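Local coordinates for protein RNA-directed RNA polymerase (Infectious pancreatic necrosis virus, PDB 3ZED) that catalyses template-directed synthesis of RNA from ribonucleoside triphosphates and probably occurs both free and covalently attached to the genomic RNA, at residues 122-127 and 610-615; 591-596 and 657-662; 132-137 and 627-632; 147-152 and 578-583. All blocks are in the same frame, centred on the assembly; numbering follows the deposited sequence. Where two conformers were deposited one is given.

Contact 1 of 4, residues 122-127 and 610-615; sequences APDITL and IVRYEA
Asp124 meets Tyr613 and Arg612 from the N-cap of helix 125-137, so the carboxylate that starts this helix also ties it to the flank of helix 604-621 in the thumb. The capping bond runs from Leu127 N to Asp124 OD1 (3.1 Å) and arrives from above the carboxylate plane. The second oxygen faces the other helix. Tyr613 OH donates to the syn lone pair of Asp124 OD2 at 2.6 Å, with ring and carboxylate planes 52° apart.

Charge pairing converges on that same oxygen: Arg612 NH1 forms a salt bridge of 3.4 Å with Asp124 OD2. The guanidinium is tilted 63° against the carboxylate, so the two do not lie flat together as a coplanar pair. A bend at chi3 (-77°) turns the end of the arginine, whose NE has a weak bond to Tyr608. Between them, capping amide, hydroxyl and guanidinium limit rotation of the carboxylate and would tend to favour its ionised form.

Apolar packing completes the joint. Arg612 CD sits over one face of the Tyr613 ring, toward its rim, and Leu127 CB approaches the ring edge, 4.4 Å from Tyr613 CE1.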
loop_
_atom_site.group_PDB
_atom_site.type_symbol
_atom_site.label_atom_id
_atom_site.label_comp_id
_atom_site.label_asym_id
_atom_site.label_seq_id
_atom_site.Cartn_x
_atom_site.Cartn_y
_atom_site.Cartn_z
ATOM N N ALA B 122 22.266 -13.594 -2.271
ATOM C CA ALA B 122 23.130 -14.317 -3.192
ATOM C C ALA B 122 22.453 -14.449 -4.571
ATOM O O ALA B 122 21.286 -14.805 -4.632
ATOM C CB ALA B 122 23.479 -15.687 -2.632
ATOM N N PRO B 123 23.147 -14.101 -5.676
ATOM C CA PRO B 123 22.530 -14.250 -7.000
ATOM C C PRO B 123 22.376 -15.723 -7.362
ATOM O O PRO B 123 23.159 -16.556 -6.878
ATOM C CB PRO B 123 23.534 -13.555 -7.937
ATOM C CG PRO B 123 24.825 -13.674 -7.247
ATOM C CD PRO B 123 24.538 -13.622 -5.782
ATOM N N ASP B 124 21.399 -16.058 -8.218
ATOM C CA ASP B 124 21.221 -17.454 -8.632
ATOM C C ASP B 124 22.225 -17.819 -9.749
ATOM O O ASP B 124 21.893 -17.853 -10.935
ATOM C CB ASP B 124 19.770 -17.748 -9.052
ATOM C CG ASP B 124 19.449 -19.222 -9.118
ATOM O OD1 ASP B 124 20.397 -20.046 -9.107
ATOM O OD2 ASP B 124 18.270 -19.554 -9.225
ATOM N N ILE B 125 23.455 -18.124 -9.324
ATOM C CA ILE B 125 24.617 -18.515 -10.124
ATOM C C ILE B 125 24.400 -19.911 -10.748
ATOM O O ILE B 125 24.918 -20.176 -11.846
ATOM C CB ILE B 125 25.877 -18.450 -9.193
ATOM C CG1 ILE B 125 26.256 -16.983 -8.891
ATOM C CG2 ILE B 125 27.084 -19.228 -9.702
ATOM C CD1 ILE B 125 26.095 -15.962 -10.055
ATOM N N THR B 126 23.632 -20.788 -10.057
ATOM C CA THR B 126 23.302 -22.126 -10.570
ATOM C C THR B 126 22.459 -21.938 -11.838
ATOM O O THR B 126 22.783 -22.538 -12.856
ATOM C CB THR B 126 22.631 -22.999 -9.492
ATOM O OG1 THR B 126 23.443 -22.962 -8.318
ATOM C CG2 THR B 126 22.484 -24.451 -9.925
ATOM N N LEU B 127 21.448 -21.040 -11.798
ATOM C CA LEU B 127 20.593 -20.739 -12.952
ATOM C C LEU B 127 21.423 -20.132 -14.099
ATOM O O LEU B 127 21.234 -20.535 -15.253
ATOM C CB LEU B 127 19.404 -19.826 -12.560
ATOM C CG LEU B 127 18.431 -19.396 -13.673
ATOM C CD1 LEU B 127 17.719 -20.591 -14.312
ATOM C CD2 LEU B 127 17.430 -18.408 -13.155
ATOM N N ILE B 610 12.179 -25.668 -5.047
ATOM C CA ILE B 610 11.267 -26.089 -6.115
ATOM C C ILE B 610 10.301 -24.925 -6.437
ATOM O O ILE B 610 10.086 -24.630 -7.617
ATOM C CB ILE B 610 10.507 -27.382 -5.724
ATOM C CG1 ILE B 610 11.498 -28.571 -5.553
ATOM C CG2 ILE B 610 9.374 -27.697 -6.727
ATOM C CD1 ILE B 610 11.024 -29.686 -4.665
ATOM N N VAL B 611 9.718 -24.293 -5.389
ATOM C CA VAL B 611 8.776 -23.176 -5.502
ATOM C C VAL B 611 9.403 -22.024 -6.348
ATOM O O VAL B 611 8.762 -21.540 -7.272
ATOM C CB VAL B 611 8.287 -22.693 -4.104
ATOM C CG1 VAL B 611 7.515 -21.371 -4.190
ATOM C CG2 VAL B 611 7.419 -23.761 -3.429
ATOM N N ARG B 612 10.641 -21.628 -6.044
ATOM C CA ARG B 612 11.379 -20.559 -6.728
ATOM C C ARG B 612 11.401 -20.760 -8.258
ATOM O O ARG B 612 11.066 -19.836 -8.986
ATOM C CB ARG B 612 12.812 -20.483 -6.173
ATOM C CG ARG B 612 13.762 -19.602 -6.980
ATOM C CD ARG B 612 15.195 -20.064 -6.814
ATOM N NE ARG B 612 15.738 -19.638 -5.527
ATOM C CZ ARG B 612 16.998 -19.805 -5.160
ATOM N NH1 ARG B 612 17.862 -20.396 -5.978
ATOM N NH2 ARG B 612 17.411 -19.367 -3.982
ATOM N N TYR B 613 11.780 -21.961 -8.728
ATOM C CA TYR B 613 11.850 -22.274 -10.154
ATOM C C TYR B 613 10.464 -22.466 -10.781
ATOM O O TYR B 613 10.292 -22.083 -11.923
ATOM C CB TYR B 613 12.750 -23.487 -10.399
ATOM C CG TYR B 613 14.186 -23.173 -10.044
ATOM C CD1 TYR B 613 14.888 -22.169 -10.715
ATOM C CD2 TYR B 613 14.812 -23.800 -8.969
ATOM C CE1 TYR B 613 16.184 -21.820 -10.346
ATOM C CE2 TYR B 613 16.107 -23.450 -8.582
ATOM C CZ TYR B 613 16.788 -22.458 -9.274
ATOM O OH TYR B 613 18.086 -22.149 -8.960
ATOM N N GLU B 614 9.466 -22.974 -10.041
ATOM C CA GLU B 614 8.114 -23.118 -10.568
ATOM C C GLU B 614 7.416 -21.758 -10.693
ATOM O O GLU B 614 6.761 -21.513 -11.705
ATOM C CB GLU B 614 7.265 -24.069 -9.694
ATOM C CG GLU B 614 7.678 -25.535 -9.733
ATOM C CD GLU B 614 7.509 -26.248 -11.060
ATOM O OE1 GLU B 614 8.352 -26.053 -11.962
ATOM O OE2 GLU B 614 6.552 -27.036 -11.189
ATOM N N ALA B 615 7.567 -20.868 -9.679
ATOM C CA ALA B 615 6.939 -19.545 -9.668
ATOM C C ALA B 615 7.498 -18.651 -10.765
ATOM O O ALA B 615 6.708 -18.006 -11.450
ATOM C CB ALA B 615 7.085 -18.880 -8.314
#

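Contact 2 of 4, residues 591-596 and 657-662; sequences KGLENK and NNMSEF
Glu661 OE2 is gripped by two partners: a water that it holds at 2.6 Å and shares with Lys591 N, and the hydroxyl of Ser586. That water, 3.0 Å from Lys591 N, is the first of three that stand between the loop 591-596 and the loop 657-662. A second accepts from Glu661 N at 3.1 Å and gives only a weak bond to Lys591 O. The third donates to both Gly592 O and Met659 O, at 2.8 Å from Met659 O. Waters thus stand in for direct backbone pairing between the loops, although Lys591 O has its firmer partner in the Tyr608 hydroxyl.

The lysine and glutamate side chains cross at about a right angle. Lys591 NZ remains 4.4 Å from Glu661 OE1, beyond a salt bridge, and it is Arg308 that pairs with this oxygen. What touches is the aliphatic part of the lysine, CD and CE, running past the glutamate. Glu661 CG, set between backbone N and carbonyl carbon (chi1 68°), lies over the centre of the Phe662 ring.

Farther along, Leu593 CD2 packs on Met659 CG at 3.7 Å, and Leu598 touches both side chains. The contact joins the loop before helix 596-600 to the loop after helix 650-654 within the thumb, through waters and a small apolar patch. Its recognisable motif is an ST turn with Glu661 at its middle, closed where Ser660 OG accepts from Phe662 N.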
loop_
_atom_site.group_PDB
_atom_site.type_symbol
_atom_site.label_atom_id
_atom_site.label_comp_id
_atom_site.label_asym_id
_atom_site.label_seq_id
_atom_site.Cartn_x
_atom_site.Cartn_y
_atom_site.Cartn_z
ATOM N N LYS B 591 14.266 -13.872 -3.982
ATOM C CA LYS B 591 14.070 -13.637 -2.547
ATOM C C LYS B 591 14.039 -15.023 -1.929
ATOM O O LYS B 591 13.443 -15.939 -2.526
ATOM C CB LYS B 591 12.766 -12.870 -2.236
ATOM C CG LYS B 591 12.695 -11.457 -2.763
ATOM C CD LYS B 591 11.432 -10.764 -2.297
ATOM C CE LYS B 591 11.304 -9.384 -2.910
ATOM N NZ LYS B 591 10.253 -8.561 -2.250
ATOM N N GLY B 592 14.687 -15.193 -0.785
ATOM C CA GLY B 592 14.661 -16.466 -0.078
ATOM C C GLY B 592 13.458 -16.542 0.843
ATOM O O GLY B 592 12.546 -15.711 0.753
ATOM N N LEU B 593 13.454 -17.530 1.753
ATOM C CA LEU B 593 12.411 -17.630 2.781
ATOM C C LEU B 593 12.668 -16.546 3.823
ATOM O O LEU B 593 13.654 -16.645 4.560
ATOM C CB LEU B 593 12.411 -19.025 3.453
ATOM C CG LEU B 593 11.713 -20.170 2.751
ATOM C CD1 LEU B 593 11.918 -21.444 3.521
ATOM C CD2 LEU B 593 10.222 -19.906 2.610
ATOM N N GLU B 594 11.843 -15.487 3.845
ATOM C CA GLU B 594 12.018 -14.392 4.811
ATOM C C GLU B 594 10.952 -14.512 5.922
ATOM O O GLU B 594 10.141 -13.609 6.160
ATOM C CB GLU B 594 12.005 -13.027 4.113
ATOM C CG GLU B 594 13.279 -12.766 3.318
ATOM C CD GLU B 594 13.257 -11.591 2.357
ATOM O OE1 GLU B 594 12.443 -10.660 2.560
ATOM O OE2 GLU B 594 14.077 -11.594 1.409
ATOM N N ASN B 595 10.965 -15.686 6.574
ATOM C CA ASN B 595 10.098 -16.109 7.673
ATOM C C ASN B 595 10.857 -17.160 8.466
ATOM O O ASN B 595 11.033 -18.283 7.984
ATOM C CB ASN B 595 8.755 -16.655 7.148
ATOM C CG ASN B 595 7.750 -16.915 8.244
ATOM O OD1 ASN B 595 7.631 -18.037 8.748
ATOM N ND2 ASN B 595 7.034 -15.871 8.664
ATOM N N LYS B 596 11.363 -16.771 9.653
ATOM C CA LYS B 596 12.168 -17.612 10.545
ATOM C C LYS B 596 11.454 -18.915 10.922
ATOM O O LYS B 596 12.078 -19.978 10.863
ATOM C CB LYS B 596 12.553 -16.835 11.814
ATOM N N ASN B 657 2.335 -20.355 -1.659
ATOM C CA ASN B 657 2.086 -18.916 -1.727
ATOM C C ASN B 657 2.885 -18.107 -0.706
ATOM O O ASN B 657 3.476 -17.094 -1.077
ATOM C CB ASN B 657 0.585 -18.631 -1.601
ATOM C CG ASN B 657 -0.205 -19.358 -2.669
ATOM O OD1 ASN B 657 -0.496 -20.554 -2.557
ATOM N ND2 ASN B 657 -0.424 -18.706 -3.790
ATOM N N ASN B 658 2.930 -18.563 0.548
ATOM C CA ASN B 658 3.654 -17.909 1.649
ATOM C C ASN B 658 5.194 -17.951 1.464
ATOM O O ASN B 658 5.884 -17.114 2.042
ATOM C CB ASN B 658 3.264 -18.507 3.008
ATOM C CG ASN B 658 2.907 -19.971 2.965
ATOM O OD1 ASN B 658 1.728 -20.346 2.874
ATOM N ND2 ASN B 658 3.920 -20.821 2.963
ATOM N N MET B 659 5.709 -18.897 0.661
ATOM C CA MET B 659 7.132 -19.067 0.345
ATOM C C MET B 659 7.601 -18.247 -0.880
ATOM O O MET B 659 8.805 -18.220 -1.179
ATOM C CB MET B 659 7.419 -20.539 0.036
ATOM C CG MET B 659 7.238 -21.464 1.186
ATOM S SD MET B 659 8.003 -23.043 0.800
ATOM C CE MET B 659 8.350 -23.598 2.430
ATOM N N SER B 660 6.668 -17.622 -1.615
ATOM C CA SER B 660 7.051 -16.945 -2.845
ATOM C C SER B 660 6.632 -15.491 -2.882
ATOM O O SER B 660 5.590 -15.144 -2.365
ATOM C CB SER B 660 6.456 -17.694 -4.040
ATOM O OG SER B 660 6.811 -17.107 -5.281
ATOM N N GLU B 661 7.434 -14.645 -3.542
ATOM C CA GLU B 661 7.106 -13.223 -3.753
ATOM C C GLU B 661 5.930 -13.091 -4.755
ATOM O O GLU B 661 5.313 -12.042 -4.832
ATOM C CB GLU B 661 8.336 -12.437 -4.249
ATOM C CG GLU B 661 8.813 -12.781 -5.652
ATOM C CD GLU B 661 9.938 -11.886 -6.137
ATOM O OE1 GLU B 661 9.756 -10.648 -6.125
ATOM O OE2 GLU B 661 11.001 -12.415 -6.532
ATOM N N PHE B 662 5.653 -14.163 -5.528
ATOM C CA PHE B 662 4.584 -14.226 -6.524
ATOM C C PHE B 662 3.355 -14.955 -5.989
ATOM O O PHE B 662 2.414 -15.173 -6.747
ATOM C CB PHE B 662 5.101 -14.911 -7.812
ATOM C CG PHE B 662 6.314 -14.224 -8.402
ATOM C CD1 PHE B 662 6.255 -12.882 -8.804
ATOM C CD2 PHE B 662 7.523 -14.898 -8.527
ATOM C CE1 PHE B 662 7.380 -12.250 -9.346
ATOM C CE2 PHE B 662 8.650 -14.259 -9.055
ATOM C CZ PHE B 662 8.571 -12.940 -9.454
HETATM O O HOH W 1 11.973 -14.673 -5.737
HETATM O O HOH W 2 10.291 -15.627 -3.992
HETATM O O HOH W 3 10.215 -15.809 -0.800
#

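Contact 3 of 4, residues 132-137 and 627-632; sequences TFFLLE and LETAAK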
loop_
_atom_site.group_PDB
_atom_site.type_symbol
_atom_site.label_atom_id
_atom_site.label_comp_id
_atom_site.label_asym_id
_atom_site.label_seq_id
_atom_site.Cartn_x
_atom_site.Cartn_y
_atom_site.Cartn_z
ATOM N N THR B 132 23.586 -20.789 -19.606
ATOM C CA THR B 132 24.740 -20.863 -20.516
ATOM C C THR B 132 24.818 -22.247 -21.197
ATOM O O THR B 132 25.061 -22.318 -22.413
ATOM C CB THR B 132 26.051 -20.563 -19.774
ATOM O OG1 THR B 132 25.907 -19.342 -19.069
ATOM C CG2 THR B 132 27.251 -20.487 -20.715
ATOM N N PHE B 133 24.623 -23.331 -20.421
ATOM C CA PHE B 133 24.657 -24.679 -20.994
ATOM C C PHE B 133 23.558 -24.862 -22.027
ATOM O O PHE B 133 23.818 -25.415 -23.089
ATOM C CB PHE B 133 24.540 -25.793 -19.933
ATOM C CG PHE B 133 24.385 -27.178 -20.562
ATOM C CD1 PHE B 133 25.382 -27.707 -21.382
ATOM C CD2 PHE B 133 23.219 -27.919 -20.378
ATOM C CE1 PHE B 133 25.231 -28.968 -21.970
ATOM C CE2 PHE B 133 23.082 -29.189 -20.941
ATOM C CZ PHE B 133 24.101 -29.715 -21.710
ATOM N N PHE B 134 22.342 -24.392 -21.735
ATOM C CA PHE B 134 21.264 -24.595 -22.685
ATOM C C PHE B 134 21.424 -23.675 -23.901
ATOM O O PHE B 134 20.979 -24.062 -24.984
ATOM C CB PHE B 134 19.889 -24.480 -22.006
ATOM C CG PHE B 134 19.561 -25.709 -21.175
ATOM C CD1 PHE B 134 19.457 -26.972 -21.769
ATOM C CD2 PHE B 134 19.344 -25.607 -19.802
ATOM C CE1 PHE B 134 19.140 -28.107 -21.000
ATOM C CE2 PHE B 134 19.040 -26.742 -19.033
ATOM C CZ PHE B 134 18.938 -27.987 -19.637
ATOM N N LEU B 135 22.132 -22.513 -23.765
ATOM C CA LEU B 135 22.377 -21.659 -24.939
ATOM C C LEU B 135 23.376 -22.357 -25.909
ATOM O O LEU B 135 23.301 -22.167 -27.137
ATOM C CB LEU B 135 22.884 -20.258 -24.550
ATOM C CG LEU B 135 23.093 -19.270 -25.723
ATOM C CD1 LEU B 135 21.805 -18.616 -26.108
ATOM C CD2 LEU B 135 24.118 -18.211 -25.398
ATOM N N LEU B 136 24.310 -23.150 -25.330
ATOM C CA LEU B 136 25.303 -23.946 -26.047
ATOM C C LEU B 136 24.664 -25.033 -26.905
ATOM O O LEU B 136 25.266 -25.449 -27.895
ATOM C CB LEU B 136 26.275 -24.629 -25.062
ATOM C CG LEU B 136 27.254 -23.760 -24.261
ATOM C CD1 LEU B 136 28.004 -24.612 -23.249
ATOM C CD2 LEU B 136 28.223 -22.999 -25.167
ATOM N N GLU B 137 23.469 -25.513 -26.506
ATOM C CA GLU B 137 22.750 -26.637 -27.142
ATOM C C GLU B 137 21.491 -26.263 -27.927
ATOM O O GLU B 137 20.971 -27.110 -28.645
ATOM C CB GLU B 137 22.315 -27.649 -26.059
ATOM C CG GLU B 137 23.448 -28.435 -25.427
ATOM C CD GLU B 137 23.007 -29.710 -24.740
ATOM O OE1 GLU B 137 21.954 -29.698 -24.059
ATOM O OE2 GLU B 137 23.739 -30.719 -24.860
ATOM N N LEU B 627 14.946 -19.437 -20.621
ATOM C CA LEU B 627 14.641 -19.387 -19.199
ATOM C C LEU B 627 13.808 -20.597 -18.765
ATOM O O LEU B 627 14.116 -21.189 -17.731
ATOM C CB LEU B 627 13.931 -18.059 -18.819
ATOM C CG LEU B 627 13.568 -17.847 -17.340
ATOM C CD1 LEU B 627 14.812 -17.918 -16.440
ATOM C CD2 LEU B 627 12.847 -16.517 -17.147
ATOM N N GLU B 628 12.781 -20.956 -19.564
ATOM C CA GLU B 628 11.894 -22.073 -19.304
ATOM C C GLU B 628 12.664 -23.411 -19.392
ATOM O O GLU B 628 12.453 -24.255 -18.540
ATOM C CB GLU B 628 10.682 -22.040 -20.274
ATOM C CG GLU B 628 9.817 -23.296 -20.310
ATOM C CD GLU B 628 9.258 -23.816 -18.999
ATOM O OE1 GLU B 628 9.059 -23.016 -18.058
ATOM O OE2 GLU B 628 8.941 -25.021 -18.943
ATOM N N THR B 629 13.568 -23.589 -20.377
ATOM C CA THR B 629 14.346 -24.826 -20.497
ATOM C C THR B 629 15.239 -25.008 -19.256
ATOM O O THR B 629 15.211 -26.092 -18.659
ATOM C CB THR B 629 15.169 -24.852 -21.798
ATOM O OG1 THR B 629 14.349 -24.401 -22.885
ATOM C CG2 THR B 629 15.713 -26.236 -22.113
ATOM N N ALA B 630 15.975 -23.926 -18.838
ATOM C CA ALA B 630 16.849 -23.933 -17.660
ATOM C C ALA B 630 16.058 -24.086 -16.342
ATOM O O ALA B 630 16.439 -24.934 -15.535
ATOM C CB ALA B 630 17.691 -22.679 -17.614
ATOM N N ALA B 631 14.965 -23.294 -16.130
ATOM C CA ALA B 631 14.149 -23.374 -14.907
ATOM C C ALA B 631 13.439 -24.736 -14.773
ATOM O O ALA B 631 13.399 -25.267 -13.661
ATOM C CB ALA B 631 13.130 -22.243 -14.848
ATOM N N LYS B 632 12.885 -25.297 -15.883
ATOM C CA LYS B 632 12.223 -26.616 -15.870
ATOM C C LYS B 632 13.228 -27.669 -15.392
ATOM O O LYS B 632 12.917 -28.457 -14.499
ATOM C CB LYS B 632 11.651 -26.995 -17.258
ATOM C CG LYS B 632 10.936 -28.349 -17.311
ATOM C CD LYS B 632 10.429 -28.682 -18.719
ATOM C CE LYS B 632 9.388 -29.788 -18.696
ATOM N NZ LYS B 632 8.745 -30.052 -20.029
#
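The methyl group of Thr629 sits over one face of the Phe134 ring, a CH-pi contact in which CG2 lies 4.0 Å from the ring centroid and 16° off the normal. Beside it the ring rests on the backbone of the next residue, with Phe134 CD2 3.7 Å from Ala630 CA. The small Ala630 side chain lets helix 125-137 come close to helix 625-645: the CA atoms of Phe134 and Ala630 are 6.7 Å apart.

The second shell fixes these groups. Thr629 OG1 bonds back to Pro625 O in its own helix, and with CG2 set anti to the backbone N the methyl is left to meet the ring. On the opposite face of Phe134 lies Phe133 CD2, while His633 packs edge-to-face with Phe134.

Helix 125-137 is therefore joined to the thumb here by apolar contact and dispersion, the threonine hydroxyl being spent on its own helix and not on the interface.

Contact 4 of 4, residues 147-152 and 578-583; sequences LRQVRE and LENERL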
loop_
_atom_site.group_PDB
_atom_site.type_symbol
_atom_site.label_atom_id
_atom_site.label_comp_id
_atom_site.label_asym_id
_atom_site.label_seq_id
_atom_site.Cartn_x
_atom_site.Cartn_y
_atom_site.Cartn_z
ATOM N N LEU B 147 20.291 -14.694 -21.748
ATOM C CA LEU B 147 21.518 -14.966 -21.004
ATOM C C LEU B 147 22.226 -13.653 -20.613
ATOM O O LEU B 147 22.578 -13.474 -19.443
ATOM C CB LEU B 147 22.482 -15.877 -21.812
ATOM C CG LEU B 147 23.825 -16.230 -21.105
ATOM C CD1 LEU B 147 23.587 -16.924 -19.768
ATOM C CD2 LEU B 147 24.754 -17.085 -22.021
ATOM N N ARG B 148 22.428 -12.748 -21.585
ATOM C CA ARG B 148 23.109 -11.473 -21.329
ATOM C C ARG B 148 22.382 -10.657 -20.255
ATOM O O ARG B 148 23.027 -10.139 -19.334
ATOM C CB ARG B 148 23.232 -10.666 -22.622
ATOM C CG ARG B 148 24.351 -11.173 -23.503
ATOM C CD ARG B 148 24.555 -10.309 -24.728
ATOM N NE ARG B 148 24.987 -11.111 -25.869
ATOM C CZ ARG B 148 24.228 -11.380 -26.926
ATOM N NH1 ARG B 148 22.996 -10.884 -27.014
ATOM N NH2 ARG B 148 24.699 -12.132 -27.915
ATOM N N GLN B 149 21.035 -10.620 -20.332
ATOM C CA GLN B 149 20.216 -9.865 -19.381
ATOM C C GLN B 149 20.338 -10.409 -17.963
ATOM O O GLN B 149 20.536 -9.616 -17.033
ATOM C CB GLN B 149 18.765 -9.818 -19.836
ATOM C CG GLN B 149 18.577 -8.817 -20.970
ATOM C CD GLN B 149 17.216 -8.886 -21.608
ATOM O OE1 GLN B 149 16.403 -9.787 -21.341
ATOM N NE2 GLN B 149 16.958 -7.950 -22.508
ATOM N N VAL B 150 20.272 -11.748 -17.801
ATOM C CA VAL B 150 20.408 -12.384 -16.491
ATOM C C VAL B 150 21.834 -12.122 -15.927
ATOM O O VAL B 150 21.956 -11.734 -14.763
ATOM C CB VAL B 150 20.074 -13.888 -16.524
ATOM C CG1 VAL B 150 20.389 -14.549 -15.179
ATOM C CG2 VAL B 150 18.609 -14.107 -16.880
ATOM N N ARG B 151 22.878 -12.285 -16.764
ATOM C CA ARG B 151 24.258 -12.052 -16.337
ATOM C C ARG B 151 24.485 -10.591 -15.941
ATOM O O ARG B 151 25.150 -10.350 -14.936
ATOM C CB ARG B 151 25.270 -12.468 -17.407
ATOM C CG ARG B 151 26.626 -12.793 -16.799
ATOM C CD ARG B 151 27.602 -13.347 -17.803
ATOM N NE ARG B 151 28.276 -12.256 -18.497
ATOM C CZ ARG B 151 29.510 -11.854 -18.247
ATOM N NH1 ARG B 151 30.251 -12.482 -17.343
ATOM N NH2 ARG B 151 30.027 -10.838 -18.915
ATOM N N GLU B 152 23.965 -9.629 -16.745
ATOM C CA GLU B 152 24.059 -8.192 -16.472
ATOM C C GLU B 152 23.306 -7.839 -15.164
ATOM O O GLU B 152 23.825 -7.059 -14.376
ATOM C CB GLU B 152 23.532 -7.365 -17.664
ATOM C CG GLU B 152 23.467 -5.854 -17.437
ATOM C CD GLU B 152 24.719 -4.984 -17.480
ATOM O OE1 GLU B 152 25.846 -5.527 -17.380
ATOM O OE2 GLU B 152 24.562 -3.742 -17.539
ATOM N N LEU B 578 4.809 -11.560 -16.667
ATOM C CA LEU B 578 5.507 -10.560 -15.869
ATOM C C LEU B 578 6.391 -9.721 -16.767
ATOM O O LEU B 578 7.065 -10.303 -17.626
ATOM C CB LEU B 578 6.351 -11.248 -14.772
ATOM C CG LEU B 578 6.975 -10.303 -13.748
ATOM C CD1 LEU B 578 5.886 -9.583 -12.912
ATOM C CD2 LEU B 578 7.897 -11.058 -12.845
ATOM N N GLU B 579 6.369 -8.373 -16.602
ATOM C CA GLU B 579 7.216 -7.460 -17.372
ATOM C C GLU B 579 8.648 -7.996 -17.369
ATOM O O GLU B 579 9.134 -8.395 -16.310
ATOM C CB GLU B 579 7.153 -6.040 -16.786
ATOM C CG GLU B 579 7.279 -4.946 -17.840
ATOM C CD GLU B 579 6.106 -4.799 -18.791
ATOM O OE1 GLU B 579 5.002 -5.283 -18.462
ATOM O OE2 GLU B 579 6.298 -4.236 -19.889
ATOM N N ASN B 580 9.284 -8.080 -18.549
ATOM C CA ASN B 580 10.624 -8.655 -18.748
ATOM C C ASN B 580 11.691 -8.234 -17.706
ATOM O O ASN B 580 12.352 -9.115 -17.146
ATOM C CB ASN B 580 11.155 -8.390 -20.155
ATOM C CG ASN B 580 12.495 -9.069 -20.409
ATOM O OD1 ASN B 580 12.636 -10.283 -20.305
ATOM N ND2 ASN B 580 13.536 -8.291 -20.607
ATOM N N GLU B 581 11.854 -6.933 -17.447
ATOM C CA GLU B 581 12.863 -6.420 -16.500
ATOM C C GLU B 581 12.652 -6.981 -15.082
ATOM O O GLU B 581 13.621 -7.348 -14.424
ATOM C CB GLU B 581 12.834 -4.886 -16.479
ATOM C CG GLU B 581 14.145 -4.242 -16.055
ATOM C CD GLU B 581 14.144 -2.724 -16.169
ATOM O OE1 GLU B 581 13.520 -2.058 -15.308
ATOM O OE2 GLU B 581 14.749 -2.201 -17.135
ATOM N N ARG B 582 11.403 -7.064 -14.632
ATOM C CA ARG B 582 11.040 -7.642 -13.333
ATOM C C ARG B 582 11.323 -9.152 -13.305
ATOM O O ARG B 582 11.842 -9.659 -12.313
ATOM C CB ARG B 582 9.547 -7.407 -13.036
ATOM C CG ARG B 582 9.206 -5.951 -12.853
ATOM C CD ARG B 582 7.777 -5.835 -12.377
ATOM N NE ARG B 582 7.353 -4.439 -12.420
ATOM C CZ ARG B 582 6.650 -3.838 -11.469
ATOM N NH1 ARG B 582 6.268 -4.512 -10.386
ATOM N NH2 ARG B 582 6.306 -2.562 -11.598
ATOM N N LEU B 583 10.989 -9.858 -14.401
ATOM C CA LEU B 583 11.222 -11.294 -14.540
ATOM C C LEU B 583 12.716 -11.608 -14.423
ATOM O O LEU B 583 13.095 -12.464 -13.627
ATOM C CB LEU B 583 10.667 -11.792 -15.896
ATOM C CG LEU B 583 10.695 -13.302 -16.176
ATOM C CD1 LEU B 583 9.667 -14.055 -15.304
ATOM C CD2 LEU B 583 10.396 -13.572 -17.644
HETATM O O HOH W 4 14.496 -11.739 -21.923
#
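Two helices, 143-156 and the first turn of helix 580-588, are linked at the protein surface by the amide side chains of Gln149 and Asn580. Asn580 ND2 donates to Gln149 OE1 at 3.3 Å; the bond is nearly straight (166°) but weak because it is long. A water molecule reinforces it, giving one proton to Gln149 OE1 at 2.8 Å and the other to Asn580 OD1 at 2.9 Å. Gln149 OE1 thus accepts twice, and the asparagine is engaged through both ends of its amide, ND2 directly and OD1 by way of the water.

The side chains cross at about a right angle, and their amide planes are turned 47° from each other, so the pair forms no flat, doubly bonded amide dimer. Gln149 reaches over by extending its chain. Asn580 is the first helical residue after the N-cap Glu579, and it swings its amide across with CG anti to the backbone N (chi1 -176°).

Behind the pair, Leu583 packs on Ile616 and Val619 of helix 604-621, and Val150 packs on Leu131 of helix 125-137. With 61 Å² buried between the segments, this is a surface contact, a direct amide-amide bond doubled by a bridging water, that joins the side of helix 143-156 to the N-terminal first turn of helix 580-588 in the thumb.

Contacts 1 and 3 both use helix 125-137, meeting the successive thumb helices 604-621 and 625-645; their centres are 13 Å apart, and Leu127 CD1 of contact 1 lies 3.9 Å from Ala630 CB of contact 3. Contact 4 takes the next helix, 143-156, to helix 580-588, and reaches contact 3 through Leu147, whose CD2 is 3.6 Å from Leu135 CD2. Contact 2 lies wholly within the thumb: it touches contact 1 where Ser660 OG meets Ala615 CB, and contact 4 where Phe662 CE1 meets Leu578 CD2. Three of the four therefore fasten an N-terminal helical hairpin to the thumb. All lie away from both potassium ions and the predicted GTP site.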